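PDB 4XJW: sialidase B from Streptococcus pneumoniae serotype 4, which cleaves terminal sialic acid residues from oligosaccharides, glycoproteins and glycolipids through their alpha-2,3, alpha-2,6 or alpha-2,8 linkages. Local coordinates for residues G545-S550 / N576-R581; G584-G589 / Y604-P609; S378-Q383 / G399-M404; K369-E374 / P403-Y408. The protein carries 1 engineered substitution. One frame throughout, in Å; residues are numbered along the deposited sequence.

Interaction 1: G545-S550 / N576-R581; sequences GIQQTS and NSRSGR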
loop_
_atom_site.group_PDB
_atom_site.type_symbol
_atom_site.label_atom_id
_atom_site.label_comp_id
_atom_site.label_asym_id
_atom_site.label_seq_id
_atom_site.Cartn_x
_atom_site.Cartn_y
_atom_site.Cartn_z
ATOM N N GLY A 545 25.505 6.136 3.071
ATOM C CA GLY A 545 24.824 7.406 3.205
ATOM C C GLY A 545 23.314 7.319 3.309
ATOM O O GLY A 545 22.653 8.312 3.622
ATOM N N ILE A 546 22.765 6.146 3.006
ATOM C CA ILE A 546 21.343 5.891 3.205
ATOM C C ILE A 546 21.234 4.691 4.127
ATOM O O ILE A 546 21.910 3.696 3.901
ATOM C CB ILE A 546 20.616 5.580 1.885
ATOM C CG1 ILE A 546 20.737 6.758 0.918
ATOM C CG2 ILE A 546 19.133 5.277 2.140
ATOM C CD1 ILE A 546 20.097 6.504 -0.417
ATOM N N GLN A 547 20.408 4.794 5.167
ATOM C CA GLN A 547 20.190 3.659 6.072
ATOM C C GLN A 547 18.865 2.958 5.807
ATOM O O GLN A 547 17.841 3.614 5.594
ATOM C CB GLN A 547 20.180 4.101 7.539
ATOM C CG GLN A 547 21.240 5.114 7.945
ATOM C CD GLN A 547 22.619 4.736 7.463
ATOM O OE1 GLN A 547 23.013 3.567 7.517
ATOM N NE2 GLN A 547 23.364 5.725 6.967
ATOM N N GLN A 548 18.886 1.627 5.844
ATOM C CA GLN A 548 17.663 0.837 5.933
ATOM C C GLN A 548 17.756 -0.075 7.140
ATOM O O GLN A 548 18.807 -0.166 7.773
ATOM C CB GLN A 548 17.427 0.020 4.661
ATOM C CG GLN A 548 16.906 0.866 3.494
ATOM C CD GLN A 548 16.183 0.051 2.448
ATOM O OE1 GLN A 548 16.247 -1.178 2.419
ATOM N NE2 GLN A 548 15.500 0.753 1.548
ATOM N N THR A 549 16.653 -0.743 7.458
ATOM C CA THR A 549 16.636 -1.740 8.510
ATOM C C THR A 549 17.298 -3.016 8.028
ATOM O O THR A 549 17.569 -3.191 6.841
ATOM C CB THR A 549 15.209 -2.112 8.871
ATOM O OG1 THR A 549 14.557 -2.584 7.684
ATOM C CG2 THR A 549 14.449 -0.915 9.453
ATOM N N SER A 550 17.531 -3.930 8.959
ATOM C CA SER A 550 18.059 -5.239 8.620
ATOM C C SER A 550 17.240 -5.988 7.572
ATOM O O SER A 550 17.802 -6.701 6.743
ATOM C CB SER A 550 18.212 -6.088 9.888
ATOM O OG SER A 550 16.983 -6.223 10.581
ATOM N N ASN A 576 14.669 6.322 5.183
ATOM C CA ASN A 576 16.071 6.434 5.592
ATOM C C ASN A 576 16.114 6.287 7.093
ATOM O O ASN A 576 16.029 7.276 7.830
ATOM C CB ASN A 576 16.652 7.785 5.165
ATOM C CG ASN A 576 18.163 7.848 5.318
ATOM O OD1 ASN A 576 18.772 7.011 5.984
ATOM N ND2 ASN A 576 18.775 8.852 4.702
ATOM N N SER A 577 16.205 5.038 7.536
ATOM C CA SER A 577 16.112 4.707 8.962
ATOM C C SER A 577 16.696 3.329 9.192
ATOM O O SER A 577 16.459 2.419 8.402
ATOM C CB SER A 577 14.645 4.718 9.422
ATOM O OG SER A 577 14.526 4.212 10.751
ATOM N N ARG A 578 17.464 3.169 10.272
ATOM C CA ARG A 578 17.980 1.853 10.655
ATOM C C ARG A 578 16.971 1.087 11.500
ATOM O O ARG A 578 17.161 -0.097 11.786
ATOM C CB ARG A 578 19.274 1.984 11.463
ATOM C CG ARG A 578 20.441 2.558 10.712
ATOM C CD ARG A 578 21.656 2.681 11.621
ATOM N NE ARG A 578 22.882 2.311 10.925
ATOM C CZ ARG A 578 24.095 2.400 11.458
ATOM N NH1 ARG A 578 24.245 2.856 12.694
ATOM N NH2 ARG A 578 25.157 2.036 10.752
ATOM N N SER A 579 15.899 1.774 11.884
ATOM C CA SER A 579 14.990 1.305 12.930
ATOM C C SER A 579 13.665 0.742 12.418
ATOM O O SER A 579 13.211 -0.304 12.876
ATOM C CB SER A 579 14.721 2.449 13.906
ATOM O OG SER A 579 13.888 2.031 14.964
ATOM N N GLY A 580 13.029 1.444 11.481
ATOM C CA GLY A 580 11.732 1.018 10.995
ATOM C C GLY A 580 11.472 1.579 9.615
ATOM O O GLY A 580 12.355 2.182 9.013
ATOM N N ARG A 581 10.260 1.368 9.110
ATOM C CA ARG A 581 9.874 1.941 7.822
ATOM C C ARG A 581 9.270 3.322 8.062
ATOM O O ARG A 581 8.054 3.486 8.217
ATOM C CB ARG A 581 8.929 0.997 7.074
ATOM C CG ARG A 581 9.645 -0.217 6.519
ATOM C CD ARG A 581 8.768 -1.151 5.718
ATOM N NE ARG A 581 9.552 -2.250 5.134
ATOM C CZ ARG A 581 9.025 -3.369 4.640
ATOM N NH1 ARG A 581 7.708 -3.549 4.682
ATOM N NH2 ARG A 581 9.804 -4.308 4.108
HETATM O O HOH W 1 21.598 9.650 5.422
HETATM O O HOH W 2 17.421 -3.023 11.585
#

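Interaction 2: G584-G589 / Y604-P609; sequences GQLVVG and YGIDLP. Engineered in segment 604-609: G605 (natural residue Asp).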
loop_
_atom_site.group_PDB
_atom_site.type_symbol
_atom_site.label_atom_id
_atom_site.label_comp_id
_atom_site.label_asym_id
_atom_site.label_seq_id
_atom_site.Cartn_x
_atom_site.Cartn_y
_atom_site.Cartn_z
ATOM N N GLY A 584 10.837 8.900 5.484
ATOM C CA GLY A 584 10.903 8.811 4.033
ATOM C C GLY A 584 11.664 9.956 3.410
ATOM O O GLY A 584 11.560 11.096 3.865
ATOM N N GLN A 585 12.466 9.636 2.401
ATOM C CA GLN A 585 13.249 10.660 1.710
ATOM C C GLN A 585 13.240 10.472 0.207
ATOM O O GLN A 585 13.110 9.358 -0.292
ATOM C CB GLN A 585 14.707 10.642 2.181
ATOM C CG GLN A 585 14.902 11.037 3.631
ATOM C CD GLN A 585 16.368 11.176 4.007
ATOM O OE1 GLN A 585 17.262 10.812 3.236
ATOM N NE2 GLN A 585 16.621 11.688 5.209
ATOM N N LEU A 586 13.394 11.579 -0.504
ATOM C CA LEU A 586 13.875 11.518 -1.871
ATOM C C LEU A 586 15.338 11.906 -1.807
ATOM O O LEU A 586 15.693 12.900 -1.163
ATOM C CB LEU A 586 13.145 12.495 -2.780
ATOM C CG LEU A 586 11.644 12.336 -2.923
ATOM C CD1 LEU A 586 11.180 13.225 -4.063
ATOM C CD2 LEU A 586 11.258 10.898 -3.192
ATOM N N VAL A 587 16.186 11.128 -2.465
ATOM C CA VAL A 587 17.617 11.415 -2.457
ATOM C C VAL A 587 18.046 11.692 -3.892
ATOM O O VAL A 587 17.870 10.845 -4.767
ATOM C CB VAL A 587 18.425 10.255 -1.843
ATOM C CG1 VAL A 587 19.891 10.643 -1.713
ATOM C CG2 VAL A 587 17.857 9.862 -0.460
ATOM N N VAL A 588 18.585 12.888 -4.136
ATOM C CA VAL A 588 19.015 13.272 -5.476
ATOM C C VAL A 588 20.513 13.038 -5.642
ATOM O O VAL A 588 21.312 13.562 -4.864
ATOM C CB VAL A 588 18.706 14.753 -5.759
ATOM C CG1 VAL A 588 19.147 15.128 -7.165
ATOM C CG2 VAL A 588 17.218 15.054 -5.569
ATOM N N GLY A 589 20.885 12.235 -6.636
ATOM C CA GLY A 589 22.288 11.972 -6.918
ATOM C C GLY A 589 22.701 12.503 -8.277
ATOM O O GLY A 589 21.951 12.385 -9.251
ATOM N N TYR A 604 15.790 15.049 0.667
ATOM C CA TYR A 604 14.548 15.729 1.029
ATOM C C TYR A 604 13.692 14.844 1.923
ATOM O O TYR A 604 13.345 13.732 1.548
ATOM C CB TYR A 604 13.740 16.093 -0.216
ATOM C CG TYR A 604 12.342 16.582 0.110
ATOM C CD1 TYR A 604 12.127 17.874 0.587
ATOM C CD2 TYR A 604 11.239 15.750 -0.053
ATOM C CE1 TYR A 604 10.850 18.318 0.901
ATOM C CE2 TYR A 604 9.969 16.184 0.250
ATOM C CZ TYR A 604 9.777 17.469 0.728
ATOM O OH TYR A 604 8.501 17.892 1.029
ATOM N N GLY A 605 13.342 15.345 3.097
ATOM C CA GLY A 605 12.475 14.593 4.003
ATOM C C GLY A 605 11.009 14.741 3.597
ATOM O O GLY A 605 10.464 15.842 3.599
ATOM N N ILE A 606 10.373 13.626 3.256
ATOM C CA ILE A 606 8.961 13.624 2.856
ATOM C C ILE A 606 8.059 14.098 4.008
ATOM O O ILE A 606 7.088 14.829 3.811
ATOM C CB ILE A 606 8.546 12.212 2.397
ATOM C CG1 ILE A 606 9.280 11.825 1.111
ATOM C CG2 ILE A 606 7.032 12.132 2.185
ATOM C CD1 ILE A 606 8.591 12.334 -0.134
ATOM N N ASP A 607 8.394 13.669 5.220
ATOM C CA ASP A 607 7.695 14.089 6.430
ATOM C C ASP A 607 8.651 13.754 7.578
ATOM O O ASP A 607 9.808 13.400 7.330
ATOM C CB ASP A 607 6.349 13.359 6.562
ATOM C CG ASP A 607 5.382 14.047 7.525
ATOM O OD1 ASP A 607 5.805 14.941 8.292
ATOM O OD2 ASP A 607 4.179 13.685 7.525
ATOM N N LEU A 608 8.175 13.849 8.820
ATOM C CA LEU A 608 9.022 13.705 10.013
ATOM C C LEU A 608 9.758 12.380 10.020
ATOM O O LEU A 608 9.239 11.377 9.528
ATOM C CB LEU A 608 8.168 13.812 11.280
ATOM C CG LEU A 608 7.227 15.007 11.392
ATOM C CD1 LEU A 608 6.599 15.113 12.776
ATOM C CD2 LEU A 608 7.948 16.296 11.009
ATOM N N PRO A 609 10.974 12.358 10.588
ATOM C CA PRO A 609 11.743 11.115 10.687
ATOM C C PRO A 609 10.968 9.989 11.381
ATOM O O PRO A 609 11.203 8.810 11.097
ATOM C CB PRO A 609 12.956 11.529 11.528
ATOM C CG PRO A 609 13.165 12.963 11.182
ATOM C CD PRO A 609 11.773 13.541 10.957
HETATM O O HOH W 3 8.409 10.129 7.053
HETATM O O HOH W 4 11.958 11.885 6.536
#

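Interaction 3: S378-Q383 / G399-M404; sequences SLTVEQ and GKQVPM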
loop_
_atom_site.group_PDB
_atom_site.type_symbol
_atom_site.label_atom_id
_atom_site.label_comp_id
_atom_site.label_asym_id
_atom_site.label_seq_id
_atom_site.Cartn_x
_atom_site.Cartn_y
_atom_site.Cartn_z
ATOM N N SER A 378 -18.842 -24.089 -20.379
ATOM C CA SER A 378 -18.232 -23.556 -19.158
ATOM C C SER A 378 -18.652 -24.273 -17.881
ATOM O O SER A 378 -19.836 -24.331 -17.553
ATOM C CB SER A 378 -18.557 -22.066 -19.019
ATOM O OG SER A 378 -17.907 -21.300 -20.017
ATOM N N LEU A 379 -17.676 -24.797 -17.149
ATOM C CA LEU A 379 -17.943 -25.308 -15.812
ATOM C C LEU A 379 -17.928 -24.142 -14.831
ATOM O O LEU A 379 -17.300 -23.110 -15.092
ATOM C CB LEU A 379 -16.920 -26.362 -15.403
ATOM C CG LEU A 379 -16.902 -27.641 -16.227
ATOM C CD1 LEU A 379 -16.084 -28.713 -15.523
ATOM C CD2 LEU A 379 -18.321 -28.117 -16.498
ATOM N N THR A 380 -18.622 -24.307 -13.710
ATOM C CA THR A 380 -18.668 -23.276 -12.677
ATOM C C THR A 380 -18.259 -23.819 -11.310
ATOM O O THR A 380 -18.266 -25.031 -11.082
ATOM C CB THR A 380 -20.083 -22.654 -12.551
ATOM O OG1 THR A 380 -21.025 -23.658 -12.150
ATOM C CG2 THR A 380 -20.530 -22.038 -13.866
ATOM N N VAL A 381 -17.888 -22.906 -10.414
ATOM C CA VAL A 381 -17.780 -23.200 -8.988
ATOM C C VAL A 381 -18.662 -22.215 -8.226
ATOM O O VAL A 381 -19.139 -21.229 -8.809
ATOM C CB VAL A 381 -16.331 -23.065 -8.492
ATOM C CG1 VAL A 381 -15.419 -24.009 -9.266
ATOM C CG2 VAL A 381 -15.853 -21.629 -8.633
ATOM N N GLU A 382 -18.878 -22.479 -6.941
ATOM C CA GLU A 382 -19.615 -21.548 -6.087
ATOM C C GLU A 382 -18.632 -20.601 -5.409
ATOM O O GLU A 382 -17.605 -21.028 -4.879
ATOM C CB GLU A 382 -20.445 -22.292 -5.041
ATOM C CG GLU A 382 -21.387 -21.388 -4.249
ATOM C CD GLU A 382 -22.254 -22.168 -3.273
ATOM O OE1 GLU A 382 -22.170 -23.414 -3.274
ATOM O OE2 GLU A 382 -22.998 -21.529 -2.502
ATOM N N GLN A 383 -18.946 -19.309 -5.460
ATOM C CA GLN A 383 -18.094 -18.268 -4.886
ATOM C C GLN A 383 -18.110 -18.291 -3.350
ATOM O O GLN A 383 -19.074 -18.760 -2.735
ATOM C CB GLN A 383 -18.551 -16.906 -5.416
ATOM C CG GLN A 383 -17.601 -15.736 -5.125
ATOM C CD GLN A 383 -18.152 -14.404 -5.608
ATOM O OE1 GLN A 383 -19.124 -13.887 -5.058
ATOM N NE2 GLN A 383 -17.533 -13.845 -6.642
ATOM N N GLY A 399 -23.667 -18.869 -2.537
ATOM C CA GLY A 399 -24.789 -19.113 -3.429
ATOM C C GLY A 399 -24.631 -18.592 -4.846
ATOM O O GLY A 399 -25.468 -18.872 -5.706
ATOM N N LYS A 400 -23.570 -17.834 -5.101
ATOM C CA LYS A 400 -23.317 -17.309 -6.444
ATOM C C LYS A 400 -22.367 -18.221 -7.211
ATOM O O LYS A 400 -21.418 -18.744 -6.635
ATOM C CB LYS A 400 -22.752 -15.885 -6.364
ATOM C CG LYS A 400 -22.300 -15.291 -7.695
ATOM C CD LYS A 400 -21.851 -13.841 -7.535
ATOM C CE LYS A 400 -20.983 -13.393 -8.712
ATOM N NZ LYS A 400 -20.883 -11.909 -8.815
ATOM N N GLN A 401 -22.625 -18.424 -8.503
ATOM C CA GLN A 401 -21.737 -19.232 -9.340
ATOM C C GLN A 401 -20.846 -18.352 -10.213
ATOM O O GLN A 401 -21.300 -17.351 -10.763
ATOM C CB GLN A 401 -22.538 -20.209 -10.213
ATOM C CG GLN A 401 -23.203 -21.346 -9.431
ATOM C CD GLN A 401 -23.932 -22.333 -10.331
ATOM O OE1 GLN A 401 -23.330 -22.960 -11.203
ATOM N NE2 GLN A 401 -25.237 -22.466 -10.129
ATOM N N VAL A 402 -19.576 -18.742 -10.337
ATOM C CA VAL A 402 -18.620 -18.078 -11.217
ATOM C C VAL A 402 -17.895 -19.134 -12.043
ATOM O O VAL A 402 -17.886 -20.308 -11.665
ATOM C CB VAL A 402 -17.571 -17.267 -10.414
ATOM C CG1 VAL A 402 -18.243 -16.249 -9.539
ATOM C CG2 VAL A 402 -16.699 -18.189 -9.580
ATOM N N PRO A 403 -17.286 -18.730 -13.175
ATOM C CA PRO A 403 -16.560 -19.703 -13.999
ATOM C C PRO A 403 -15.447 -20.403 -13.242
ATOM O O PRO A 403 -14.736 -19.765 -12.465
ATOM C CB PRO A 403 -15.951 -18.835 -15.105
ATOM C CG PRO A 403 -16.891 -17.704 -15.231
ATOM C CD PRO A 403 -17.389 -17.421 -13.849
ATOM N N MET A 404 -15.295 -21.701 -13.489
ATOM C CA MET A 404 -14.276 -22.506 -12.824
ATOM C C MET A 404 -12.913 -22.150 -13.384
ATOM O O MET A 404 -12.690 -22.247 -14.587
ATOM C CB MET A 404 -14.555 -23.997 -13.036
ATOM C CG MET A 404 -13.491 -24.939 -12.471
ATOM S SD MET A 404 -13.890 -26.651 -12.866
ATOM C CE MET A 404 -15.355 -26.873 -11.852
HETATM O O HOH W 5 -19.658 -11.392 -6.231
HETATM O O HOH W 6 -17.536 -11.988 -9.395
#

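Interaction 4: K369-E374 / P403-Y408; sequences KYEVLE and PMNVFY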
loop_
_atom_site.group_PDB
_atom_site.type_symbol
_atom_site.label_atom_id
_atom_site.label_comp_id
_atom_site.label_asym_id
_atom_site.label_seq_id
_atom_site.Cartn_x
_atom_site.Cartn_y
_atom_site.Cartn_z
ATOM N N LYS A 369 -9.051 -17.243 -20.237
ATOM C CA LYS A 369 -9.214 -16.763 -18.869
ATOM C C LYS A 369 -8.733 -17.808 -17.848
ATOM O O LYS A 369 -8.910 -17.627 -16.640
ATOM C CB LYS A 369 -10.667 -16.361 -18.595
ATOM C CG LYS A 369 -11.257 -15.415 -19.634
ATOM C CD LYS A 369 -12.567 -14.813 -19.153
ATOM C CE LYS A 369 -13.456 -14.395 -20.316
ATOM N NZ LYS A 369 -14.694 -13.700 -19.841
ATOM N N TYR A 370 -8.108 -18.877 -18.343
ATOM C CA TYR A 370 -7.674 -20.007 -17.513
ATOM C C TYR A 370 -8.860 -20.716 -16.863
ATOM O O TYR A 370 -8.737 -21.331 -15.802
ATOM C CB TYR A 370 -6.608 -19.598 -16.491
ATOM C CG TYR A 370 -5.275 -19.367 -17.143
ATOM C CD1 TYR A 370 -4.956 -18.126 -17.681
ATOM C CD2 TYR A 370 -4.348 -20.398 -17.262
ATOM C CE1 TYR A 370 -3.746 -17.911 -18.298
ATOM C CE2 TYR A 370 -3.131 -20.192 -17.883
ATOM C CZ TYR A 370 -2.840 -18.941 -18.399
ATOM O OH TYR A 370 -1.635 -18.706 -19.019
ATOM N N GLU A 371 -10.004 -20.626 -17.531
ATOM C CA GLU A 371 -11.229 -21.269 -17.080
ATOM C C GLU A 371 -11.408 -22.640 -17.726
ATOM O O GLU A 371 -10.977 -22.860 -18.862
ATOM C CB GLU A 371 -12.422 -20.362 -17.371
ATOM C CG GLU A 371 -12.380 -19.060 -16.566
ATOM C CD GLU A 371 -13.264 -17.959 -17.137
ATOM O OE1 GLU A 371 -13.899 -18.174 -18.190
ATOM O OE2 GLU A 371 -13.316 -16.872 -16.522
ATOM N N VAL A 372 -12.034 -23.558 -16.995
ATOM C CA VAL A 372 -12.196 -24.938 -17.453
ATOM C C VAL A 372 -13.479 -25.128 -18.255
ATOM O O VAL A 372 -14.566 -24.748 -17.808
ATOM C CB VAL A 372 -12.225 -25.917 -16.267
ATOM C CG1 VAL A 372 -12.362 -27.352 -16.767
ATOM C CG2 VAL A 372 -10.976 -25.760 -15.416
ATOM N N LEU A 373 -13.350 -25.721 -19.439
ATOM C CA LEU A 373 -14.508 -26.063 -20.252
ATOM C C LEU A 373 -14.581 -27.576 -20.412
ATOM O O LEU A 373 -13.552 -28.240 -20.510
ATOM C CB LEU A 373 -14.418 -25.398 -21.629
ATOM C CG LEU A 373 -14.915 -23.952 -21.776
ATOM C CD1 LEU A 373 -14.107 -22.970 -20.957
ATOM C CD2 LEU A 373 -14.900 -23.532 -23.230
ATOM N N GLU A 374 -15.794 -28.120 -20.415
ATOM C CA GLU A 374 -15.989 -29.531 -20.732
ATOM C C GLU A 374 -16.852 -29.650 -21.982
ATOM O O GLU A 374 -18.004 -29.212 -21.997
ATOM C CB GLU A 374 -16.632 -30.286 -19.566
ATOM C CG GLU A 374 -16.849 -31.771 -19.857
ATOM C CD GLU A 374 -17.553 -32.494 -18.726
ATOM O OE1 GLU A 374 -18.076 -31.811 -17.821
ATOM O OE2 GLU A 374 -17.575 -33.741 -18.743
ATOM N N PRO A 403 -17.286 -18.730 -13.175
ATOM C CA PRO A 403 -16.560 -19.703 -13.999
ATOM C C PRO A 403 -15.447 -20.403 -13.242
ATOM O O PRO A 403 -14.736 -19.765 -12.465
ATOM C CB PRO A 403 -15.951 -18.835 -15.105
ATOM C CG PRO A 403 -16.891 -17.704 -15.231
ATOM C CD PRO A 403 -17.389 -17.421 -13.849
ATOM N N MET A 404 -15.295 -21.701 -13.489
ATOM C CA MET A 404 -14.276 -22.506 -12.824
ATOM C C MET A 404 -12.913 -22.150 -13.384
ATOM O O MET A 404 -12.690 -22.247 -14.587
ATOM C CB MET A 404 -14.555 -23.997 -13.036
ATOM C CG MET A 404 -13.491 -24.939 -12.471
ATOM S SD MET A 404 -13.890 -26.651 -12.866
ATOM C CE MET A 404 -15.355 -26.873 -11.852
ATOM N N ASN A 405 -12.004 -21.742 -12.504
ATOM C CA ASN A 405 -10.656 -21.342 -12.904
ATOM C C ASN A 405 -9.639 -22.304 -12.295
ATOM O O ASN A 405 -9.780 -22.719 -11.143
ATOM C CB ASN A 405 -10.398 -19.903 -12.440
ATOM C CG ASN A 405 -9.139 -19.309 -13.033
ATOM O OD1 ASN A 405 -8.037 -19.765 -12.757
ATOM N ND2 ASN A 405 -9.298 -18.269 -13.840
ATOM N N VAL A 406 -8.600 -22.646 -13.058
ATOM C CA VAL A 406 -7.619 -23.622 -12.596
ATOM C C VAL A 406 -6.795 -23.131 -11.402
ATOM O O VAL A 406 -6.087 -23.914 -10.772
ATOM C CB VAL A 406 -6.672 -24.094 -13.727
ATOM C CG1 VAL A 406 -7.452 -24.802 -14.818
ATOM C CG2 VAL A 406 -5.865 -22.918 -14.288
ATOM N N PHE A 407 -6.895 -21.839 -11.094
ATOM C CA PHE A 407 -6.235 -21.275 -9.919
ATOM C C PHE A 407 -7.086 -21.339 -8.643
ATOM O O PHE A 407 -6.642 -20.919 -7.568
ATOM C CB PHE A 407 -5.814 -19.827 -10.213
ATOM C CG PHE A 407 -4.565 -19.724 -11.050
ATOM C CD1 PHE A 407 -4.637 -19.747 -12.436
ATOM C CD2 PHE A 407 -3.321 -19.614 -10.445
ATOM C CE1 PHE A 407 -3.481 -19.656 -13.204
ATOM C CE2 PHE A 407 -2.156 -19.536 -11.209
ATOM C CZ PHE A 407 -2.244 -19.549 -12.579
ATOM N N TYR A 408 -8.292 -21.895 -8.751
ATOM C CA TYR A 408 -9.251 -21.865 -7.649
ATOM C C TYR A 408 -9.232 -23.134 -6.802
ATOM O O TYR A 408 -8.892 -24.217 -7.288
ATOM C CB TYR A 408 -10.680 -21.678 -8.157
ATOM C CG TYR A 408 -11.000 -20.355 -8.811
ATOM C CD1 TYR A 408 -10.072 -19.321 -8.868
ATOM C CD2 TYR A 408 -12.252 -20.145 -9.369
ATOM C CE1 TYR A 408 -10.397 -18.105 -9.471
ATOM C CE2 TYR A 408 -12.578 -18.950 -9.967
ATOM C CZ TYR A 408 -11.653 -17.936 -10.022
ATOM O OH TYR A 408 -12.023 -16.753 -10.640
HETATM O O HOH W 7 -11.776 -16.813 -14.304
#

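Interaction 1: G545-S550 / N576-R581
Two loops of the sialidase beta-propeller meet where Q547 and T549 of 545-550 lie against N576, S577 and R578 of 576-581; R581, a substrate-binding residue by similarity, is the last residue of 576-581. The amide of N576 does the work of a backbone partner: with CG anti to its own N (chi1 -169°), OD1 accepts from Q547 N at 2.9 Å, the donor standing well above the plane of the amide. Q547 O then receives S577 N at 2.9 Å, a more bent bond (138° at the hydrogen). The backbone nitrogen and oxygen of Q547 are thus taken by consecutive residues of the other loop. On the outer side Q547 and R578 run side by side in the same direction; Q547 CB touches R578 CG at 3.5 Å, and the amide and guanidinium planes are nearly perpendicular. T549 reaches the loop with its methyl, CG2 lying 3.4 Å from G580 N, while its hydroxyl bonds to G552 N. That curve of backbone is itself shaped by S577 OG, which accepts from S579 N at 3.0 Å and from G580 N at 3.2 Å, an ST turn and ST motif together. A water bridges S550 N and R578 O. Q548 points away from this seam; its NE2 donates to T574 OG1 and its OE1 accepts from T553 N. The first loop leads from strand 541-542 to strand 556-559, the second from strand 569-575 to strand 584-592, and I546 packs on L572 and T574 of strand 569-575.

Interaction 2: G584-G589 / Y604-P609
With CG1 set beside the backbone N (chi1 -66°) and the chain turned again at chi2 (-85°), I606 brings CD1 to 4.1 Å from L586 CG, while its CB and CG1 lie against the carbonyl of G584. L586 uses a similar first torsion (-60°), and the two branched side chains pass each other at a slant. Y604 shares the L586 face of the sheet, its CB 4.5 Å from L586 CB. Backbone bonds fix this register. L586 and Y604 form an antiparallel hydrogen-bonded pair: Y604 N gives an almost straight bond of 2.8 Å to L586 O, and L586 N returns one of 3.0 Å to Y604 O. Q585 and G605 follow as a non-hydrogen-bonded pair; G605 is an engineered residue. Beyond the strand end I606 N still reaches G584 O at 2.9 Å, from above the carbonyl plane. A water gives a second bond to G584 O and also donates to D607 O, so two donors grip that G584 oxygen. Another water links G584 N to L608 O. This is one end of the hairpin formed by strands 584-592 and 597-605. Its apolar face meets L652 of strand 647-652 and L657 of helix 654-657, whereas Q585 OE1, on the other face, pairs with N576 and H603. The chemistry therefore changes along the contact: direct amide bonds hold the paired strands, and water-mediated bonds continue the link after the chain of 604-609 has left the sheet.

Interaction 3: S378-Q383 / G399-M404
Backbone bonds linking L379, V381 and Q383 to M404, V402 and K400 define an antiparallel strand pair. V381 and V402 are its hydrogen-bonded pair, with V381 N to V402 O at 2.9 Å and V402 N to V381 O at 3.0 Å, both donors nearly in line with the carbonyl. Q383 N to K400 O and M404 N to L379 O extend the ladder at its two ends. T380 with P403 and E382 with Q401 are non-hydrogen-bonded pairs, and the short strand axes are 135° apart, a strongly twisted crossing.

Side-chain polar bonds supplement the ladder. T380 OG1 donates to Q401 OE1 at 2.6 Å, lying in the plane of that amide. The extended E382 chain carries OE2 to G399 N at 2.7 Å, where the lone pair turned away from the other carboxylate oxygen is used. Q383 and K400 lie alongside each other, and a water spans Q383 OE1 and K400 NZ; Q383 OE1 also accepts from N398 ND2, while Q383 NE2 bonds to N261 O.

Among the apolar contacts, V381 and V402 put their CG2 methyls together at 3.7 Å, and M404 joins V381 and L379 at one end of the pair, M404 CG crossing to V381 CG1 at 3.9 Å. The thioether of M404 bends at its last torsion (chi3 -68°), which lays CE 3.9 Å from L379 CB as the two side chains run alongside.

Within the antiparallel sheet, strand 377-387 has strand 372-374 on one flank, and L379 and M404 both share backbone bonds with V372. Strand 394-398 also pairs with 377-387, and the chain turns a corner at G399 before strand 400-403.

Interaction 4: K369-E374 / P403-Y408
The ring of Y370 meets V406 CG2 at its edge, near the ring plane, and Y370 CD2 in turn approaches the edge of the F407 ring, 4.2 Å from CE1. The Y370 ring also lies nearly parallel to that of F436, and its hydroxyl bonds to L438 N. N405 OD1 sits in plane at the edge of the F407 ring, while N405 CB rests over the centre of one face of Y408. The carboxylate of E371 runs alongside P403, its CD 3.5 Å from P403 CB. Along the backbone, E371 and N405 make a single bridge. V406 N bonds to Y370 O at 3.0 Å, almost straight onto the oxygen, and V372 N bonds to M404 O at 2.8 Å. V372 CG2 then packs on V406 CG1 at 3.7 Å, and V372 CB touches M404 SD. The amide of N405 divides its duties: OD1 accepts from F407 N at 2.9 Å on an in-plane lone pair, closing an Asx turn, while ND2 donates to a water that also bonds E371 OE2. That division would favour this amide rotation, and the OD1 bond reinforces the type I turn closed by Y408 N to N405 O, with water tying E371 to it.

Overall arrangement
From the N terminus, interaction 4 opens first at 369-374, and interaction 3 opens next at 378-383. Both close on one continuous piece of chain, 399-404 for interaction 3 and 403-408 for interaction 4, sharing P403 and M404; the two therefore end on the same stretch, with interaction 3 opening later. Their centres are 9 Å apart, and V372 O with L379 N probably bonds the two in one sheet. Further on, interaction 1 joins two loops across 25 residues and closes before interaction 2 completes a hairpin; N576 ND2 probably bonds Q585 OE1 between them. The two pairs lie on opposite sides of the chain's centre, 44 to 48 Å apart between contact centres.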